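Local coordinates for protein phosphoribosylglycinamide synthetase (Anaerococcus prevotii, PDB 4DIM) that probably binds ATP and a metal ion and acts as a ligase of the ATP-grasp family, at residues K8-L13 against S303-E308; G30-A35 against A49-Y54. All coordinates share one frame; numbering follows the deposited sequence.

From the N terminus, the chain enters strand 9-13, passes through helix 20-29 and continues into strand 32-37. Helix 43-48 then carries it to strand 51-54, which lies parallel beside 32-37 in contact 2, closing a short beta-alpha-beta loop. Contact 1 closes a far longer one: some 290 residues on, the end of helix 297-305 returns to Lys8 and Leu10. Contact 2 is therefore nested inside contact 1. Their centres lie about 11 Å apart, and strands 9-13 and 32-37 are neighbours in one sheet. Contact 2 joins the outermost strand of the parallel sheet to its neighbour, and contact 1 ties strand 9-13 to a helix end from late in the chain.

Contact 1. Residues K8-L13 against S303-E308; sequences KRLLIL and SMAISE
Lys8 and Leu10 meet the turn at the end of helix 297-305 from segment 8-13, each with a different part of the Ile306 side chain. The aliphatic part of Lys8 runs obliquely across the CG1 branch of Ile306, with Lys8 CD 4.1 Å from Ile306 CD1. Leu10 meets the other branch at roughly a right angle, Leu10 CD1 lying 3.9 Å from Ile306 CG2. The same Leu10 CD1 also touches the last helical turn, 3.4 Å from Ala305 CB. Leu10 delivers that methyl with its CG anti to the backbone N (chi1 177°), while the first torsion of Ile306 sets CG1 between its own N and carbonyl carbon (chi1 64°), so that CD1 faces Lys8 and CG2 faces Leu10. Ile31 packs on both Leu10 and Ile306.

Beyond the apolar part, the Lys8 side chain meets that of Glu308 at about a right angle, and its ammonium group forms a salt bridge, Lys8 NZ to Glu308 OE1 at 3.0 Å. It uses the anti lone pair of that oxygen, the one directed away from OE2. A weak hydrogen bond of 3.4 Å joins Lys8 NZ to Ile306 O as well. Both acceptors sit on residues of the turn in which a Schellman motif ends the helix: Glu308 N bonds to Ser303 O at 2.9 Å, and Ser307, at positive phi, donates its N-H to Met304 O.

Lysine thus does two jobs, its methylenes covering a buried isoleucine and its charged end reaching a carboxylate at a partly exposed margin. A positive charge beside the C-terminal end of a helix would probably be favoured by the carbonyls there, adding to the pull of Glu308.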
loop_
_atom_site.group_PDB
_atom_site.type_symbol
_atom_site.label_atom_id
_atom_site.label_comp_id
_atom_site.label_asym_id
_atom_site.label_seq_id
_atom_site.Cartn_x
_atom_site.Cartn_y
_atom_site.Cartn_z
ATOM N N LYS A 8 -11.362 10.477 -23.120
ATOM C CA LYS A 8 -10.259 9.502 -23.084
ATOM C C LYS A 8 -10.684 8.326 -22.218
ATOM O O LYS A 8 -11.297 8.563 -21.183
ATOM C CB LYS A 8 -8.993 10.152 -22.497
ATOM C CG LYS A 8 -8.229 11.075 -23.444
ATOM C CD LYS A 8 -6.831 10.565 -23.757
ATOM C CE LYS A 8 -5.924 11.653 -24.278
ATOM N NZ LYS A 8 -4.524 11.163 -24.491
ATOM N N ARG A 9 -10.352 7.081 -22.605
ATOM C CA ARG A 9 -10.823 5.871 -21.902
ATOM C C ARG A 9 -9.775 5.265 -20.974
ATOM O O ARG A 9 -8.714 4.851 -21.428
ATOM C CB ARG A 9 -11.287 4.802 -22.924
ATOM C CG ARG A 9 -12.455 5.269 -23.821
ATOM C CD ARG A 9 -12.679 4.410 -25.056
ATOM N NE ARG A 9 -13.045 3.023 -24.734
ATOM C CZ ARG A 9 -14.280 2.586 -24.474
ATOM N NH1 ARG A 9 -14.489 1.309 -24.175
ATOM N NH2 ARG A 9 -15.317 3.424 -24.508
ATOM N N LEU A 10 -10.102 5.149 -19.679
ATOM C CA LEU A 10 -9.184 4.585 -18.691
ATOM C C LEU A 10 -9.829 3.417 -18.064
ATOM O O LEU A 10 -10.877 3.597 -17.461
ATOM C CB LEU A 10 -8.808 5.627 -17.594
ATOM C CG LEU A 10 -7.897 5.135 -16.450
ATOM C CD1 LEU A 10 -6.506 4.943 -16.912
ATOM C CD2 LEU A 10 -7.955 6.068 -15.262
ATOM N N LEU A 11 -9.167 2.261 -18.089
ATOM C CA LEU A 11 -9.652 1.060 -17.418
ATOM C C LEU A 11 -9.043 1.055 -16.046
ATOM O O LEU A 11 -7.815 1.101 -15.923
ATOM C CB LEU A 11 -9.280 -0.222 -18.198
ATOM C CG LEU A 11 -9.358 -1.553 -17.419
ATOM C CD1 LEU A 11 -10.820 -2.080 -17.326
ATOM C CD2 LEU A 11 -8.427 -2.587 -18.024
ATOM N N ILE A 12 -9.870 1.044 -15.005
ATOM C CA ILE A 12 -9.356 0.991 -13.649
ATOM C C ILE A 12 -9.516 -0.429 -13.188
ATOM O O ILE A 12 -10.641 -0.916 -13.136
ATOM C CB ILE A 12 -10.011 1.999 -12.707
ATOM C CG1 ILE A 12 -9.686 3.445 -13.151
ATOM C CG2 ILE A 12 -9.528 1.725 -11.274
ATOM C CD1 ILE A 12 -10.690 4.533 -12.637
ATOM N N LEU A 13 -8.412 -1.099 -12.845
ATOM C CA LEU A 13 -8.462 -2.496 -12.401
ATOM C C LEU A 13 -8.814 -2.532 -10.937
ATOM O O LEU A 13 -8.008 -2.106 -10.111
ATOM C CB LEU A 13 -7.129 -3.210 -12.632
ATOM C CG LEU A 13 -6.781 -3.546 -14.071
ATOM C CD1 LEU A 13 -6.226 -2.319 -14.803
ATOM C CD2 LEU A 13 -5.754 -4.625 -14.132
ATOM N N SER A 303 -3.987 10.911 -14.927
ATOM C CA SER A 303 -3.432 11.603 -16.100
ATOM C C SER A 303 -2.192 10.873 -16.629
ATOM O O SER A 303 -2.038 10.759 -17.826
ATOM C CB SER A 303 -3.080 13.053 -15.772
ATOM O OG SER A 303 -1.970 13.163 -14.892
HETATM N N MSE A 304 -1.313 10.384 -15.737
HETATM C CA MSE A 304 -0.128 9.656 -16.161
HETATM C C MSE A 304 -0.526 8.440 -16.953
HETATM O O MSE A 304 -0.002 8.225 -18.062
HETATM C CB MSE A 304 0.715 9.245 -14.941
HETATM C CG MSE A 304 2.121 8.696 -15.311
HETATM SE SE MSE A 304 3.321 8.595 -13.795
HETATM C CE MSE A 304 2.219 7.595 -12.582
ATOM N N ALA A 305 -1.483 7.652 -16.386
ATOM C CA ALA A 305 -2.031 6.431 -16.993
ATOM C C ALA A 305 -2.400 6.637 -18.428
ATOM O O ALA A 305 -2.004 5.819 -19.254
ATOM C CB ALA A 305 -3.276 5.934 -16.241
ATOM N N ILE A 306 -3.181 7.698 -18.724
ATOM C CA ILE A 306 -3.700 7.947 -20.097
ATOM C C ILE A 306 -2.669 8.655 -21.044
ATOM O O ILE A 306 -3.084 9.209 -22.072
ATOM C CB ILE A 306 -5.060 8.736 -20.081
ATOM C CG1 ILE A 306 -4.922 10.172 -19.490
ATOM C CG2 ILE A 306 -6.108 7.954 -19.317
ATOM C CD1 ILE A 306 -6.063 11.120 -19.817
ATOM N N SER A 307 -1.348 8.600 -20.717
ATOM C CA SER A 307 -0.254 9.177 -21.505
ATOM C C SER A 307 -0.323 10.720 -21.509
ATOM O O SER A 307 -0.047 11.346 -22.526
ATOM C CB SER A 307 -0.228 8.593 -22.918
ATOM O OG SER A 307 1.099 8.491 -23.419
ATOM N N GLU A 308 -0.676 11.329 -20.344
ATOM C CA GLU A 308 -0.649 12.780 -20.136
ATOM C C GLU A 308 0.373 13.096 -19.014
ATOM O O GLU A 308 0.946 12.179 -18.403
ATOM C CB GLU A 308 -2.041 13.366 -19.826
ATOM C CG GLU A 308 -3.021 13.296 -20.984
ATOM C CD GLU A 308 -2.622 13.984 -22.277
ATOM O OE1 GLU A 308 -3.046 13.495 -23.350
ATOM O OE2 GLU A 308 -1.879 14.993 -22.230
#

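Contact 2. Residues G30-A35 against A49-Y54; sequences GIHTIA and ADEISY
Thr33 O is gripped by two consecutive backbone amides of segment 49-54: Glu51 N bonds to it at 2.9 Å, while Asp50 N reaches Thr33 O weakly at 3.1 Å. Asp50 N also has a weak bond to the Thr33 hydroxyl oxygen, OG1. From here the parallel ladder continues, with Ala35 N bonded to Glu51 O at 2.9 Å and Ser53 N to Ala35 O at 2.8 Å, pairing Ile34 with Glu51 and Ala35 with Ile52.

At the start of the pairing the His32 ring is held by both acidic residues. Its NE2 donates to Glu51 OE1 at 3.0 Å, met on the anti side of the carboxylate, with ring and carboxylate planes 67° apart. Asp50 CB lies over one face of the imidazole in a CH-pi contact, 3.5 Å from the His32 ring centroid. His32 presents the ring there because its CG is anti to the backbone N (chi1 -179°). A leucine in place of His32 would probably leave Glu51 OE1 without this N-H donor and replace the flat face under Asp50 CB with branched methyls.

The Ile34 and Glu51 side chains run alongside each other on one face of the sheet, with Ile34 CG1 3.7 Å from Glu51 CB. On the reverse of the sheet Ala35 CB is 3.9 Å from Ala49 CB.

The second carboxylate oxygen of Glu51 makes a salt bridge with Arg9, whose side chain comes over from strand 9-13 past His32 and Ile34. Strand 51-54 is outermost within the chain's parallel sheet, while 32-37 is flanked on its other side by 9-13. Helix 43-48 makes the beta-alpha-beta crossover, its Leu46 touching Ala35 and Ile52, and Tyr23 of helix 20-29 packs on Ala35 and Ala49.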
loop_
_atom_site.group_PDB
_atom_site.type_symbol
_atom_site.label_atom_id
_atom_site.label_comp_id
_atom_site.label_asym_id
_atom_site.label_seq_id
_atom_site.Cartn_x
_atom_site.Cartn_y
_atom_site.Cartn_z
ATOM N N GLY A 30 -12.755 14.535 -16.784
ATOM C CA GLY A 30 -13.526 14.285 -17.997
ATOM C C GLY A 30 -13.158 12.992 -18.712
ATOM O O GLY A 30 -13.360 12.898 -19.916
ATOM N N ILE A 31 -12.657 11.967 -17.979
ATOM C CA ILE A 31 -12.217 10.671 -18.535
ATOM C C ILE A 31 -13.385 9.692 -18.496
ATOM O O ILE A 31 -14.136 9.681 -17.527
ATOM C CB ILE A 31 -10.963 10.118 -17.737
ATOM C CG1 ILE A 31 -9.756 11.041 -17.878
ATOM C CG2 ILE A 31 -10.559 8.674 -18.117
ATOM C CD1 ILE A 31 -8.559 10.593 -17.066
ATOM N N HIS A 32 -13.468 8.813 -19.498
ATOM C CA HIS A 32 -14.490 7.763 -19.605
ATOM C C HIS A 32 -13.968 6.513 -18.871
ATOM O O HIS A 32 -13.051 5.841 -19.349
ATOM C CB HIS A 32 -14.790 7.468 -21.085
ATOM C CG HIS A 32 -15.846 6.435 -21.280
ATOM N ND1 HIS A 32 -17.146 6.787 -21.580
ATOM C CD2 HIS A 32 -15.762 5.089 -21.189
ATOM C CE1 HIS A 32 -17.808 5.646 -21.672
ATOM N NE2 HIS A 32 -17.015 4.600 -21.432
ATOM N N THR A 33 -14.512 6.217 -17.697
ATOM C CA THR A 33 -13.966 5.122 -16.922
ATOM C C THR A 33 -14.666 3.795 -17.239
ATOM O O THR A 33 -15.847 3.731 -17.581
ATOM C CB THR A 33 -13.954 5.450 -15.433
ATOM O OG1 THR A 33 -15.252 5.855 -15.008
ATOM C CG2 THR A 33 -12.986 6.551 -15.119
ATOM N N ILE A 34 -13.866 2.738 -17.166
ATOM C CA ILE A 34 -14.262 1.375 -17.364
ATOM C C ILE A 34 -13.837 0.662 -16.108
ATOM O O ILE A 34 -12.641 0.615 -15.829
ATOM C CB ILE A 34 -13.619 0.782 -18.637
ATOM C CG1 ILE A 34 -14.041 1.555 -19.896
ATOM C CG2 ILE A 34 -13.959 -0.711 -18.774
ATOM C CD1 ILE A 34 -12.946 1.913 -20.699
ATOM N N ALA A 35 -14.804 0.167 -15.327
ATOM C CA ALA A 35 -14.536 -0.609 -14.132
ATOM C C ALA A 35 -14.176 -2.054 -14.495
ATOM O O ALA A 35 -15.054 -2.800 -14.937
ATOM C CB ALA A 35 -15.755 -0.597 -13.228
ATOM N N ALA A 49 -18.286 4.987 -12.559
ATOM C CA ALA A 49 -17.834 4.379 -13.823
ATOM C C ALA A 49 -18.847 4.516 -14.933
ATOM O O ALA A 49 -20.043 4.315 -14.712
ATOM C CB ALA A 49 -17.499 2.909 -13.637
ATOM N N ASP A 50 -18.359 4.836 -16.138
ATOM C CA ASP A 50 -19.195 4.943 -17.336
ATOM C C ASP A 50 -19.492 3.529 -17.911
ATOM O O ASP A 50 -20.582 3.292 -18.431
ATOM C CB ASP A 50 -18.514 5.816 -18.408
ATOM C CG ASP A 50 -18.258 7.252 -18.000
ATOM O OD1 ASP A 50 -17.914 7.478 -16.827
ATOM O OD2 ASP A 50 -18.347 8.149 -18.880
ATOM N N GLU A 51 -18.513 2.609 -17.807
ATOM C CA GLU A 51 -18.589 1.231 -18.297
ATOM C C GLU A 51 -18.148 0.231 -17.212
ATOM O O GLU A 51 -17.457 0.611 -16.273
ATOM C CB GLU A 51 -17.645 1.090 -19.512
ATOM C CG GLU A 51 -18.154 0.280 -20.678
ATOM C CD GLU A 51 -17.388 0.613 -21.942
ATOM O OE1 GLU A 51 -17.413 1.799 -22.344
ATOM O OE2 GLU A 51 -16.717 -0.288 -22.498
ATOM N N ILE A 52 -18.548 -1.054 -17.369
ATOM C CA ILE A 52 -18.147 -2.155 -16.496
ATOM C C ILE A 52 -17.711 -3.261 -17.372
ATOM O O ILE A 52 -18.452 -3.607 -18.279
ATOM C CB ILE A 52 -19.245 -2.638 -15.521
ATOM C CG1 ILE A 52 -19.834 -1.440 -14.731
ATOM C CG2 ILE A 52 -18.671 -3.732 -14.573
ATOM C CD1 ILE A 52 -20.907 -1.747 -13.766
ATOM N N SER A 53 -16.515 -3.808 -17.127
ATOM C CA SER A 53 -15.946 -4.925 -17.893
ATOM C C SER A 53 -15.667 -6.004 -16.893
ATOM O O SER A 53 -14.915 -5.786 -15.944
ATOM C CB SER A 53 -14.687 -4.508 -18.654
ATOM O OG SER A 53 -14.331 -5.497 -19.606
ATOM N N TYR A 54 -16.382 -7.117 -17.008
ATOM C CA TYR A 54 -16.268 -8.170 -16.035
ATOM C C TYR A 54 -15.010 -8.972 -16.322
ATOM O O TYR A 54 -14.819 -9.451 -17.437
ATOM C CB TYR A 54 -17.535 -9.019 -16.022
ATOM C CG TYR A 54 -18.737 -8.321 -15.413
ATOM C CD1 TYR A 54 -19.951 -8.277 -16.083
ATOM C CD2 TYR A 54 -18.692 -7.810 -14.122
ATOM C CE1 TYR A 54 -21.079 -7.704 -15.501
ATOM C CE2 TYR A 54 -19.808 -7.220 -13.536
ATOM C CZ TYR A 54 -21.005 -7.170 -14.225
ATOM O OH TYR A 54 -22.125 -6.608 -13.646
#